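Local coordinates for protein lovastatin nonaketide synthase, polyketide synthase component (Aspergillus terreus, PDB 7CPX) that assembles the dihydromonacolin L nonaketide of lovastatin from malonyl-CoA as an iterative, homodimeric multidomain polyketide synthase that works together with the lovC protein, at residues S558-F563 and K840-G845; S657-C662 and K816-N821; D1497-P1502 and L1521-D1526; H1533-L1538 and T1617-A1622. The protein carries 2 engineered substitutions. One frame throughout, in Å; residues are numbered along the deposited sequence.

Contact 1: S558-F563 and K840-G845; sequences SVLGIF and KALDIG
Ser558 O receives the backbone N-H of Ile844 at 3.0 Å, and Ile844 O in turn takes Leu560 N at 2.9 Å. A weaker bond from Asp843 N, 3.3 Å from Ser558 O, gives that carbonyl a second donor just before strand 844-848 begins. The two strands thus run parallel, pairing Val559 with Ile844 and Leu560 with Gly845. On one face Val559 CG2 meets Ile844 CG2 at 3.6 Å. This follows from the Ile844 torsion: with CG1 opposite the backbone N (chi1 -178°), the long branch heads away from Val559 and the short one is turned back to it. On the other face Leu560 and Leu842 lie crosswise, CB of Leu560 against CD2 of Leu842 at 3.4 Å, while the second methyl, Leu842 CD1, rests 3.5 Å from Ser558 O. Farther along, Ile562 CD1 reaches back to Gly845 CA at 4.3 Å. Helix 883-898 packs against Ile844 on its face, and helix 828-838 covers Leu560 and Leu842 on theirs. Strand 558-563 is the middle one of the parallel sheet in the malonyl-CoA:ACP transacylase domain, with strand 648-652 on one flank and strand 844-848 on the other.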
loop_
_atom_site.group_PDB
_atom_site.type_symbol
_atom_site.label_atom_id
_atom_site.label_comp_id
_atom_site.label_asym_id
_atom_site.label_seq_id
_atom_site.Cartn_x
_atom_site.Cartn_y
_atom_site.Cartn_z
ATOM N N SER A 558 -49.159 45.780 14.744
ATOM C CA SER A 558 -50.483 46.318 14.457
ATOM C C SER A 558 -51.552 45.469 15.138
ATOM O O SER A 558 -51.736 44.290 14.800
ATOM C CB SER A 558 -50.717 46.379 12.950
ATOM O OG SER A 558 -50.434 45.134 12.342
ATOM N N VAL A 559 -52.264 46.075 16.087
ATOM C CA VAL A 559 -53.307 45.397 16.842
ATOM C C VAL A 559 -54.605 46.180 16.719
ATOM O O VAL A 559 -54.608 47.406 16.567
ATOM C CB VAL A 559 -52.931 45.228 18.331
ATOM C CG1 VAL A 559 -52.950 46.570 19.042
ATOM C CG2 VAL A 559 -53.872 44.247 19.010
ATOM N N LEU A 560 -55.714 45.452 16.784
ATOM C CA LEU A 560 -57.054 46.023 16.794
ATOM C C LEU A 560 -57.624 45.887 18.199
ATOM O O LEU A 560 -57.742 44.773 18.718
ATOM C CB LEU A 560 -57.954 45.326 15.774
ATOM C CG LEU A 560 -59.457 45.588 15.895
ATOM C CD1 LEU A 560 -59.756 47.075 15.831
ATOM C CD2 LEU A 560 -60.218 44.842 14.812
ATOM N N GLY A 561 -57.977 47.015 18.806
ATOM C CA GLY A 561 -58.503 47.008 20.157
ATOM C C GLY A 561 -60.002 46.806 20.205
ATOM O O GLY A 561 -60.769 47.732 19.929
ATOM N N ILE A 562 -60.433 45.595 20.550
ATOM C CA ILE A 562 -61.845 45.266 20.693
ATOM C C ILE A 562 -62.197 45.388 22.167
ATOM O O ILE A 562 -61.652 44.662 23.002
ATOM C CB ILE A 562 -62.142 43.855 20.164
ATOM C CG1 ILE A 562 -61.869 43.800 18.661
ATOM C CG2 ILE A 562 -63.571 43.453 20.487
ATOM C CD1 ILE A 562 -60.663 42.963 18.295
ATOM N N PHE A 563 -63.111 46.294 22.492
ATOM C CA PHE A 563 -63.349 46.694 23.871
ATOM C C PHE A 563 -64.608 46.022 24.406
ATOM O O PHE A 563 -65.686 46.146 23.814
ATOM C CB PHE A 563 -63.448 48.215 23.960
ATOM C CG PHE A 563 -62.128 48.903 23.789
ATOM C CD1 PHE A 563 -61.526 48.967 22.544
ATOM C CD2 PHE A 563 -61.478 49.470 24.872
ATOM C CE1 PHE A 563 -60.306 49.588 22.380
ATOM C CE2 PHE A 563 -60.259 50.095 24.713
ATOM C CZ PHE A 563 -59.672 50.152 23.466
ATOM N N LYS A 840 -56.325 46.476 6.013
ATOM C CA LYS A 840 -56.066 45.071 5.711
ATOM C C LYS A 840 -54.712 44.606 6.235
ATOM O O LYS A 840 -54.530 43.416 6.512
ATOM C CB LYS A 840 -56.141 44.835 4.202
ATOM C CG LYS A 840 -57.472 45.211 3.573
ATOM C CD LYS A 840 -57.512 44.822 2.104
ATOM C CE LYS A 840 -58.795 45.289 1.435
ATOM N NZ LYS A 840 -58.900 46.774 1.407
ATOM N N ALA A 841 -53.756 45.522 6.381
ATOM C CA ALA A 841 -52.449 45.185 6.938
ATOM C C ALA A 841 -52.498 44.890 8.432
ATOM O O ALA A 841 -51.433 44.690 9.032
ATOM C CB ALA A 841 -51.461 46.320 6.666
ATOM N N LEU A 842 -53.679 44.855 9.048
ATOM C CA LEU A 842 -53.775 44.523 10.461
ATOM C C LEU A 842 -53.230 43.123 10.710
ATOM O O LEU A 842 -53.408 42.214 9.895
ATOM C CB LEU A 842 -55.228 44.613 10.928
ATOM C CG LEU A 842 -55.490 44.234 12.388
ATOM C CD1 LEU A 842 -54.781 45.193 13.332
ATOM C CD2 LEU A 842 -56.981 44.205 12.668
ATOM N N ASP A 843 -52.564 42.953 11.851
ATOM C CA ASP A 843 -51.915 41.697 12.198
ATOM C C ASP A 843 -52.627 40.946 13.311
ATOM O O ASP A 843 -52.899 39.750 13.168
ATOM C CB ASP A 843 -50.457 41.959 12.601
ATOM C CG ASP A 843 -49.638 42.550 11.470
ATOM O OD1 ASP A 843 -49.800 42.097 10.318
ATOM O OD2 ASP A 843 -48.840 43.474 11.732
ATOM N N ILE A 844 -52.941 41.610 14.424
ATOM C CA ILE A 844 -53.497 40.941 15.592
ATOM C C ILE A 844 -54.671 41.756 16.126
ATOM O O ILE A 844 -54.880 42.908 15.752
ATOM C CB ILE A 844 -52.425 40.720 16.684
ATOM C CG1 ILE A 844 -53.003 39.981 17.894
ATOM C CG2 ILE A 844 -51.806 42.047 17.101
ATOM C CD1 ILE A 844 -51.951 39.386 18.798
ATOM N N GLY A 845 -55.461 41.124 16.978
ATOM C CA GLY A 845 -56.513 41.818 17.703
ATOM C C GLY A 845 -56.504 41.418 19.161
ATOM O O GLY A 845 -56.279 40.255 19.495
#

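Contact 2: S657-C662 and K816-N821; sequences SGEIAC and KYWKDN
Glu659 and Ile660 face Tyr817, Trp818 and Asn821 in a buried helix-to-helix contact of the malonyl-CoA:ACP transacylase domain, where the short segments 657-662 and 816-820 run roughly antiparallel (147°) with axes 10.6 Å apart. The polar link is Tyr817 OH, which donates to Glu659 OE2 at 2.5 Å. Glu659 bends at its second torsion (chi2 -63°), and the phenol comes at OE2 from above the carboxylate plane rather than within it; ring and carboxylate stand 77° apart, almost perpendicular. Ser799 OG shares the phenol oxygen, so this hydroxyl is gripped twice. The sequence running into helix 657-665 fits the GxSxG nucleophile elbow expected of acyltransferases, with Gly658 its last glycine, and the contact is therefore made by the first turn of the helix that would follow the elbow. Asn821 reaches the same place: its ND2 bonds to Ser656 O, just ahead of the helix, and on the way passes Ile660 CG1 at 3.4 Å. The amide oxygen, Asn821 OD1, lies against Glu659 CB. The six-membered end of the indole meets the isoleucine, Trp818 CZ3 lying 3.8 Å from Ile660 CG2. Glu659 OE1 approaches that same CZ3 at 3.9 Å. Ile677 of helix 671-682 touches both Ile660 and Trp818.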
loop_
_atom_site.group_PDB
_atom_site.type_symbol
_atom_site.label_atom_id
_atom_site.label_comp_id
_atom_site.label_asym_id
_atom_site.label_seq_id
_atom_site.Cartn_x
_atom_site.Cartn_y
_atom_site.Cartn_z
ATOM N N SER A 657 -69.516 50.216 28.511
ATOM C CA SER A 657 -68.145 50.547 28.885
ATOM C C SER A 657 -67.193 50.347 27.715
ATOM O O SER A 657 -66.285 51.159 27.496
ATOM C CB SER A 657 -67.709 49.695 30.078
ATOM O OG SER A 657 -68.544 49.923 31.200
ATOM N N GLY A 658 -67.404 49.290 26.934
ATOM C CA GLY A 658 -66.539 48.988 25.811
ATOM C C GLY A 658 -66.414 50.163 24.868
ATOM O O GLY A 658 -65.401 50.312 24.177
ATOM N N GLU A 659 -67.441 51.010 24.829
ATOM C CA GLU A 659 -67.358 52.221 24.023
ATOM C C GLU A 659 -66.554 53.297 24.741
ATOM O O GLU A 659 -65.597 53.844 24.181
ATOM C CB GLU A 659 -68.764 52.726 23.690
ATOM C CG GLU A 659 -68.838 53.605 22.448
ATOM C CD GLU A 659 -68.036 54.886 22.580
ATOM O OE1 GLU A 659 -68.112 55.530 23.647
ATOM O OE2 GLU A 659 -67.322 55.241 21.619
ATOM N N ILE A 660 -66.907 53.588 25.995
ATOM C CA ILE A 660 -66.309 54.725 26.690
ATOM C C ILE A 660 -64.794 54.572 26.738
ATOM O O ILE A 660 -64.045 55.465 26.323
ATOM C CB ILE A 660 -66.904 54.865 28.102
ATOM C CG1 ILE A 660 -68.418 55.087 28.027
ATOM C CG2 ILE A 660 -66.232 56.010 28.846
ATOM C CD1 ILE A 660 -69.124 54.991 29.366
ATOM N N ALA A 661 -64.323 53.413 27.201
ATOM C CA ALA A 661 -62.886 53.177 27.241
ATOM C C ALA A 661 -62.285 53.279 25.847
ATOM O O ALA A 661 -61.215 53.872 25.665
ATOM C CB ALA A 661 -62.595 51.807 27.854
ATOM N N CYS A 662 -62.973 52.726 24.845
ATOM C CA CYS A 662 -62.470 52.815 23.481
ATOM C C CYS A 662 -62.305 54.267 23.058
ATOM O O CYS A 662 -61.373 54.605 22.318
ATOM C CB CYS A 662 -63.406 52.078 22.525
ATOM S SG CYS A 662 -62.778 51.944 20.838
ATOM N N LYS A 816 -74.451 63.434 22.483
ATOM C CA LYS A 816 -75.428 62.523 21.901
ATOM C C LYS A 816 -74.802 61.178 21.562
ATOM O O LYS A 816 -75.483 60.150 21.606
ATOM C CB LYS A 816 -76.055 63.153 20.658
ATOM C CG LYS A 816 -76.821 64.433 20.951
ATOM C CD LYS A 816 -77.473 65.002 19.704
ATOM C CE LYS A 816 -78.255 66.268 20.020
ATOM N NZ LYS A 816 -78.906 66.843 18.812
ATOM N N TYR A 817 -73.509 61.157 21.229
ATOM C CA TYR A 817 -72.836 59.883 20.999
ATOM C C TYR A 817 -72.731 59.075 22.287
ATOM O O TYR A 817 -72.974 57.861 22.292
ATOM C CB TYR A 817 -71.452 60.125 20.401
ATOM C CG TYR A 817 -70.675 58.856 20.136
ATOM C CD1 TYR A 817 -71.218 57.836 19.367
ATOM C CD2 TYR A 817 -69.397 58.681 20.648
ATOM C CE1 TYR A 817 -70.514 56.676 19.121
ATOM C CE2 TYR A 817 -68.684 57.525 20.405
ATOM C CZ TYR A 817 -69.247 56.525 19.641
ATOM O OH TYR A 817 -68.544 55.368 19.394
ATOM N N TRP A 818 -72.375 59.730 23.393
ATOM C CA TRP A 818 -72.310 59.027 24.668
ATOM C C TRP A 818 -73.691 58.557 25.108
ATOM O O TRP A 818 -73.809 57.553 25.820
ATOM C CB TRP A 818 -71.683 59.928 25.731
ATOM C CG TRP A 818 -70.354 60.492 25.322
ATOM C CD1 TRP A 818 -70.130 61.682 24.695
ATOM C CD2 TRP A 818 -69.068 59.889 25.508
ATOM N NE1 TRP A 818 -68.785 61.860 24.479
ATOM C CE2 TRP A 818 -68.110 60.772 24.970
ATOM C CE3 TRP A 818 -68.633 58.688 26.077
ATOM C CZ2 TRP A 818 -66.746 60.493 24.985
ATOM C CZ3 TRP A 818 -67.277 58.414 26.092
ATOM C CH2 TRP A 818 -66.351 59.313 25.548
ATOM N N LYS A 819 -74.744 59.272 24.703
ATOM C CA LYS A 819 -76.100 58.792 24.957
ATOM C C LYS A 819 -76.419 57.571 24.103
ATOM O O LYS A 819 -76.955 56.573 24.602
ATOM C CB LYS A 819 -77.105 59.913 24.691
ATOM C CG LYS A 819 -78.557 59.462 24.675
ATOM C CD LYS A 819 -79.502 60.647 24.578
ATOM C CE LYS A 819 -80.943 60.193 24.414
ATOM N NZ LYS A 819 -81.884 61.344 24.345
ATOM N N ASP A 820 -76.095 57.630 22.809
ATOM C CA ASP A 820 -76.293 56.485 21.931
ATOM C C ASP A 820 -75.509 55.272 22.405
ATOM O O ASP A 820 -75.872 54.140 22.066
ATOM C CB ASP A 820 -75.876 56.843 20.504
ATOM C CG ASP A 820 -76.686 57.988 19.931
ATOM O OD1 ASP A 820 -77.584 58.494 20.636
ATOM O OD2 ASP A 820 -76.423 58.383 18.776
ATOM N N ASN A 821 -74.437 55.489 23.171
ATOM C CA ASN A 821 -73.674 54.367 23.710
ATOM C C ASN A 821 -74.587 53.372 24.413
ATOM O O ASN A 821 -74.396 52.156 24.302
ATOM C CB ASN A 821 -72.602 54.878 24.673
ATOM C CG ASN A 821 -71.775 53.756 25.271
ATOM O OD1 ASN A 821 -71.628 52.690 24.672
ATOM N ND2 ASN A 821 -71.235 53.989 26.462
#

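Contact 3: D1497-P1502 and L1521-D1526; sequences DIRRSP and LHATPD
Arg1499 reaches from one loop of the methyltransferase domain to Ala1523 and Thr1524 of another; the loops follow strands 1491-1493 and 1512-1518 at the C-terminal edge of the sheet. The arginine runs extended from CG to NE and brings NH2 to the backbone oxygen of Ala1523, which lies at the edge of the guanidinium, near its plane. The modelled separation of Arg1499 NH2 and Ala1523 O, 2.4 Å, is too short to be taken literally. Asp1566 makes a long, weak ion pair with the same nitrogen. Arg1499 and Thr1524 run alongside each other, pointing opposite ways, with Arg1499 CG passing Thr1524 CB at 3.6 Å. In class I methyltransferases, whose Rossmann-like sheet this domain shares, the C-terminal edge is where S-adenosylmethionine binds, and, consistent with this, Ile1498 lies near, without touching, a probable glycine-rich turn of GxGxxG type. Both loops are shaped by local bonds. Asp1497 OD1 accepts Arg1499 N at 3.0 Å in an Asx turn, and Arg1500 N closes a type I turn on Asp1497 O. Across from it, Thr1524 OG1, set opposite its own backbone N (chi1 162°), takes Asp1526 N at 3.1 Å in an ST turn. Asp1526 OD2 forms a salt bridge with Lys1529; the other oxygen, OD1, stays 5.4 Å from Arg1499 NE, where the charges may still attract weakly. The apolar part is slight: Ile1498 CD1 and Leu1521 CD2 meet at 4.2 Å, the two side chains crosswise.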
loop_
_atom_site.group_PDB
_atom_site.type_symbol
_atom_site.label_atom_id
_atom_site.label_comp_id
_atom_site.label_asym_id
_atom_site.label_seq_id
_atom_site.Cartn_x
_atom_site.Cartn_y
_atom_site.Cartn_z
ATOM N N ASP A 1497 65.997 10.529 -24.047
ATOM C CA ASP A 1497 66.809 10.691 -25.250
ATOM C C ASP A 1497 68.167 10.072 -24.952
ATOM O O ASP A 1497 68.979 10.645 -24.222
ATOM C CB ASP A 1497 66.926 12.161 -25.637
ATOM C CG ASP A 1497 67.681 12.364 -26.936
ATOM O OD1 ASP A 1497 68.070 11.357 -27.564
ATOM O OD2 ASP A 1497 67.885 13.532 -27.330
ATOM N N ILE A 1498 68.415 8.887 -25.517
ATOM C CA ILE A 1498 69.677 8.197 -25.263
ATOM C C ILE A 1498 70.851 9.064 -25.687
ATOM O O ILE A 1498 71.963 8.900 -25.173
ATOM C CB ILE A 1498 69.759 6.820 -25.970
ATOM C CG1 ILE A 1498 68.426 6.404 -26.603
ATOM C CG2 ILE A 1498 70.210 5.759 -24.979
ATOM C CD1 ILE A 1498 68.457 5.043 -27.261
ATOM N N ARG A 1499 70.625 9.993 -26.613
ATOM C CA ARG A 1499 71.643 10.942 -27.044
ATOM C C ARG A 1499 71.948 11.991 -25.985
ATOM O O ARG A 1499 72.879 12.782 -26.172
ATOM C CB ARG A 1499 71.189 11.625 -28.336
ATOM C CG ARG A 1499 70.762 10.656 -29.434
ATOM C CD ARG A 1499 69.880 11.327 -30.473
ATOM N NE ARG A 1499 69.240 10.352 -31.349
ATOM C CZ ARG A 1499 68.372 10.655 -32.306
ATOM N NH1 ARG A 1499 68.017 11.906 -32.548
ATOM N NH2 ARG A 1499 67.846 9.676 -33.037
ATOM N N ARG A 1500 71.193 12.016 -24.888
ATOM C CA ARG A 1500 71.325 13.026 -23.851
ATOM C C ARG A 1500 71.497 12.347 -22.499
ATOM O O ARG A 1500 71.085 11.202 -22.298
ATOM C CB ARG A 1500 70.100 13.952 -23.828
ATOM C CG ARG A 1500 70.126 15.019 -22.747
ATOM C CD ARG A 1500 68.851 15.840 -22.759
ATOM N NE ARG A 1500 68.804 16.788 -21.654
ATOM C CZ ARG A 1500 67.743 17.517 -21.334
ATOM N NH1 ARG A 1500 66.613 17.427 -22.016
ATOM N NH2 ARG A 1500 67.817 18.353 -20.303
ATOM N N SER A 1501 72.117 13.070 -21.573
ATOM C CA SER A 1501 72.332 12.538 -20.236
ATOM C C SER A 1501 70.988 12.234 -19.579
ATOM O O SER A 1501 70.076 13.072 -19.631
ATOM C CB SER A 1501 73.119 13.532 -19.384
ATOM O OG SER A 1501 73.298 13.040 -18.068
ATOM N N PRO A 1502 70.818 11.063 -18.955
ATOM C CA PRO A 1502 69.510 10.755 -18.355
ATOM C C PRO A 1502 69.231 11.549 -17.093
ATOM O O PRO A 1502 68.076 11.920 -16.848
ATOM C CB PRO A 1502 69.599 9.248 -18.066
ATOM C CG PRO A 1502 70.821 8.768 -18.800
ATOM C CD PRO A 1502 71.744 9.931 -18.822
ATOM N N LEU A 1521 69.730 1.732 -30.252
ATOM C CA LEU A 1521 71.083 2.271 -30.194
ATOM C C LEU A 1521 71.620 2.620 -31.575
ATOM O O LEU A 1521 72.543 3.433 -31.679
ATOM C CB LEU A 1521 72.019 1.273 -29.508
ATOM C CG LEU A 1521 71.631 0.859 -28.087
ATOM C CD1 LEU A 1521 72.689 -0.057 -27.492
ATOM C CD2 LEU A 1521 71.414 2.077 -27.199
ATOM N N HIS A 1522 71.069 2.024 -32.633
ATOM C CA HIS A 1522 71.457 2.382 -33.990
ATOM C C HIS A 1522 70.806 3.675 -34.458
ATOM O O HIS A 1522 71.204 4.209 -35.500
ATOM C CB HIS A 1522 71.099 1.256 -34.963
ATOM C CG HIS A 1522 69.630 1.116 -35.210
ATOM N ND1 HIS A 1522 69.104 0.904 -36.466
ATOM C CD2 HIS A 1522 68.575 1.157 -34.362
ATOM C CE1 HIS A 1522 67.788 0.823 -36.382
ATOM N NE2 HIS A 1522 67.442 0.972 -35.115
ATOM N N ALA A 1523 69.821 4.185 -33.719
ATOM C CA ALA A 1523 69.145 5.429 -34.053
ATOM C C ALA A 1523 69.826 6.646 -33.437
ATOM O O ALA A 1523 69.278 7.753 -33.505
ATOM C CB ALA A 1523 67.682 5.366 -33.603
ATOM N N THR A 1524 71.003 6.463 -32.836
ATOM C CA THR A 1524 71.734 7.546 -32.198
ATOM C C THR A 1524 73.180 7.508 -32.682
ATOM O O THR A 1524 73.828 6.448 -32.606
ATOM C CB THR A 1524 71.686 7.434 -30.671
ATOM O OG1 THR A 1524 72.726 8.234 -30.097
ATOM C CG2 THR A 1524 71.862 5.987 -30.231
ATOM N N PRO A 1525 73.719 8.624 -33.186
ATOM C CA PRO A 1525 75.141 8.651 -33.553
ATOM C C PRO A 1525 76.078 8.741 -32.361
ATOM O O PRO A 1525 77.299 8.746 -32.554
ATOM C CB PRO A 1525 75.247 9.903 -34.433
ATOM C CG PRO A 1525 74.180 10.799 -33.925
ATOM C CD PRO A 1525 73.050 9.903 -33.494
ATOM N N ASP A 1526 75.548 8.807 -31.143
ATOM C CA ASP A 1526 76.336 8.902 -29.920
ATOM C C ASP A 1526 76.378 7.559 -29.196
ATOM O O ASP A 1526 76.290 7.493 -27.968
ATOM C CB ASP A 1526 75.774 9.985 -29.005
ATOM C CG ASP A 1526 75.453 11.267 -29.749
ATOM O OD1 ASP A 1526 74.490 11.267 -30.543
ATOM O OD2 ASP A 1526 76.162 12.272 -29.538
#

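Contact 4: H1533-L1538 and T1617-A1622; sequences HARSLL and THAIDA
Arg1535 lays one face of its guanidinium over the Ala1619 methyl, CB standing 3.4 Å above the plane and offset toward the rim. The aliphatic end of the arginine leans on the same methyl, with Arg1535 CD 3.5 Å from Ala1619 CB. A bend at the second torsion (chi2 57°) turns the chain off the helix and over the alanine. There Arg1535 NH2 donates to the backbone oxygen of Ile1620 at 2.5 Å with a fairly straight N-H...O angle of 156°. The acceptor lies in the guanidinium plane, yet the donor approaches from above the carbonyl plane, 39° out of it. Asp1621 sits at the same guanidinium edge, but Asp1621 OD2 makes just a long salt bridge of 3.7 Å to Arg1535 NH2. Arg1535 NE has a weak bond to Gly1594 O. Ala1619 is presented to the arginine at the centre of an inverse gamma turn. Leu1538, the first residue to leave the helix, adds an apolar touch, its CB 4.0 Å from Ala1619 CB, and also packs on Met1544 and Ile1515. Helix 1527-1537 connects the parallel strands 1512-1518 and 1542-1547, while strand 1614-1618 runs antiparallel beside the latter and is followed outward by strand 1600-1602: the reversed strand and this order are the signature of the class I methyltransferase fold.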
loop_
_atom_site.group_PDB
_atom_site.type_symbol
_atom_site.label_atom_id
_atom_site.label_comp_id
_atom_site.label_asym_id
_atom_site.label_seq_id
_atom_site.Cartn_x
_atom_site.Cartn_y
_atom_site.Cartn_z
ATOM N N HIS A 1533 75.482 6.683 -20.832
ATOM C CA HIS A 1533 74.274 7.131 -20.145
ATOM C C HIS A 1533 73.539 5.952 -19.517
ATOM O O HIS A 1533 73.095 6.015 -18.361
ATOM C CB HIS A 1533 73.368 7.861 -21.135
ATOM C CG HIS A 1533 73.971 9.111 -21.695
ATOM N ND1 HIS A 1533 73.570 9.658 -22.895
ATOM C CD2 HIS A 1533 74.947 9.920 -21.221
ATOM C CE1 HIS A 1533 74.273 10.751 -23.135
ATOM N NE2 HIS A 1533 75.115 10.932 -22.134
ATOM N N ALA A 1534 73.403 4.864 -20.275
ATOM C CA ALA A 1534 72.765 3.666 -19.741
ATOM C C ALA A 1534 73.496 3.173 -18.500
ATOM O O ALA A 1534 72.866 2.779 -17.512
ATOM C CB ALA A 1534 72.723 2.575 -20.809
ATOM N N ARG A 1535 74.830 3.189 -18.534
ATOM C CA ARG A 1535 75.601 2.858 -17.340
ATOM C C ARG A 1535 75.269 3.810 -16.201
ATOM O O ARG A 1535 75.100 3.385 -15.052
ATOM C CB ARG A 1535 77.098 2.917 -17.644
ATOM C CG ARG A 1535 77.992 2.517 -16.480
ATOM C CD ARG A 1535 77.669 1.120 -15.979
ATOM N NE ARG A 1535 78.644 0.647 -15.004
ATOM C CZ ARG A 1535 78.607 0.923 -13.708
ATOM N NH1 ARG A 1535 77.657 1.685 -13.189
ATOM N NH2 ARG A 1535 79.548 0.426 -12.912
ATOM N N SER A 1536 75.177 5.105 -16.505
ATOM C CA SER A 1536 74.870 6.090 -15.477
ATOM C C SER A 1536 73.558 5.767 -14.779
ATOM O O SER A 1536 73.449 5.930 -13.559
ATOM C CB SER A 1536 74.811 7.489 -16.091
ATOM O OG SER A 1536 76.039 7.824 -16.713
ATOM N N LEU A 1537 72.556 5.310 -15.528
ATOM C CA LEU A 1537 71.286 4.938 -14.916
ATOM C C LEU A 1537 71.309 3.563 -14.264
ATOM O O LEU A 1537 70.523 3.322 -13.341
ATOM C CB LEU A 1537 70.156 4.977 -15.949
ATOM C CG LEU A 1537 69.601 6.356 -16.317
ATOM C CD1 LEU A 1537 68.337 6.204 -17.149
ATOM C CD2 LEU A 1537 69.331 7.208 -15.083
ATOM N N LEU A 1538 72.178 2.662 -14.711
ATOM C CA LEU A 1538 72.220 1.319 -14.153
ATOM C C LEU A 1538 72.958 1.301 -12.823
ATOM O O LEU A 1538 73.983 1.967 -12.652
ATOM C CB LEU A 1538 72.898 0.352 -15.123
ATOM C CG LEU A 1538 72.062 -0.138 -16.304
ATOM C CD1 LEU A 1538 72.909 -1.003 -17.212
ATOM C CD2 LEU A 1538 70.842 -0.906 -15.827
ATOM N N THR A 1617 74.853 -7.863 -20.897
ATOM C CA THR A 1617 76.079 -7.393 -20.271
ATOM C C THR A 1617 75.784 -6.917 -18.858
ATOM O O THR A 1617 74.646 -6.576 -18.529
ATOM C CB THR A 1617 76.719 -6.256 -21.075
ATOM O OG1 THR A 1617 75.960 -5.053 -20.900
ATOM C CG2 THR A 1617 76.759 -6.611 -22.551
ATOM N N HIS A 1618 76.820 -6.897 -18.024
ATOM C CA HIS A 1618 76.709 -6.369 -16.674
ATOM C C HIS A 1618 77.313 -4.972 -16.606
ATOM O O HIS A 1618 78.258 -4.645 -17.328
ATOM C CB HIS A 1618 77.418 -7.276 -15.666
ATOM C CG HIS A 1618 77.065 -8.723 -15.796
ATOM N ND1 HIS A 1618 75.850 -9.156 -16.285
ATOM C CD2 HIS A 1618 77.772 -9.841 -15.506
ATOM C CE1 HIS A 1618 75.823 -10.476 -16.285
ATOM N NE2 HIS A 1618 76.977 -10.917 -15.818
ATOM N N ALA A 1619 76.755 -4.146 -15.721
ATOM C CA ALA A 1619 77.304 -2.820 -15.443
ATOM C C ALA A 1619 78.478 -3.001 -14.487
ATOM O O ALA A 1619 78.372 -2.830 -13.269
ATOM C CB ALA A 1619 76.237 -1.900 -14.865
ATOM N N ILE A 1620 79.627 -3.359 -15.062
ATOM C CA ILE A 1620 80.755 -3.789 -14.250
ATOM C C ILE A 1620 81.195 -2.671 -13.310
ATOM O O ILE A 1620 81.025 -1.477 -13.591
ATOM C CB ILE A 1620 81.923 -4.251 -15.136
ATOM C CG1 ILE A 1620 82.865 -5.155 -14.338
ATOM C CG2 ILE A 1620 82.687 -3.055 -15.683
ATOM C CD1 ILE A 1620 83.841 -5.927 -15.195
ATOM N N ASP A 1621 81.771 -3.073 -12.184
ATOM C CA ASP A 1621 82.229 -2.172 -11.137
ATOM C C ASP A 1621 83.277 -2.939 -10.333
ATOM O O ASP A 1621 83.831 -3.930 -10.820
ATOM C CB ASP A 1621 81.041 -1.682 -10.292
ATOM C CG ASP A 1621 81.349 -0.406 -9.533
ATOM O OD1 ASP A 1621 82.520 -0.213 -9.147
ATOM O OD2 ASP A 1621 80.421 0.402 -9.323
ATOM N N ALA A 1622 83.574 -2.467 -9.121
ATOM C CA ALA A 1622 84.397 -3.233 -8.193
ATOM C C ALA A 1622 84.012 -4.706 -8.257
ATOM O O ALA A 1622 84.877 -5.587 -8.218
ATOM C CB ALA A 1622 84.241 -2.699 -6.768
#

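Contacts 1 and 2 belong to the transacylase domain and contacts 3 and 4 to the methyltransferase domain, on opposite sides of the chain's centre; the centres of contacts 1 and 3 lie about 139 Å apart. Within the first pair, Phe563 at the end of the central strand packs on Ala661 and Cys662. Both are buried, but contact 1 is held by strand pairing and aliphatic packing, contact 2 by side chains between helices. Contacts 3 and 4 are only partly buried, and in each an arginine reaches a backbone carbonyl. They meet through helix 1527-1537: Ile1498 O probably accepts a hydrogen bond from His1533 ND1, and Pro1502 packs on Leu1537.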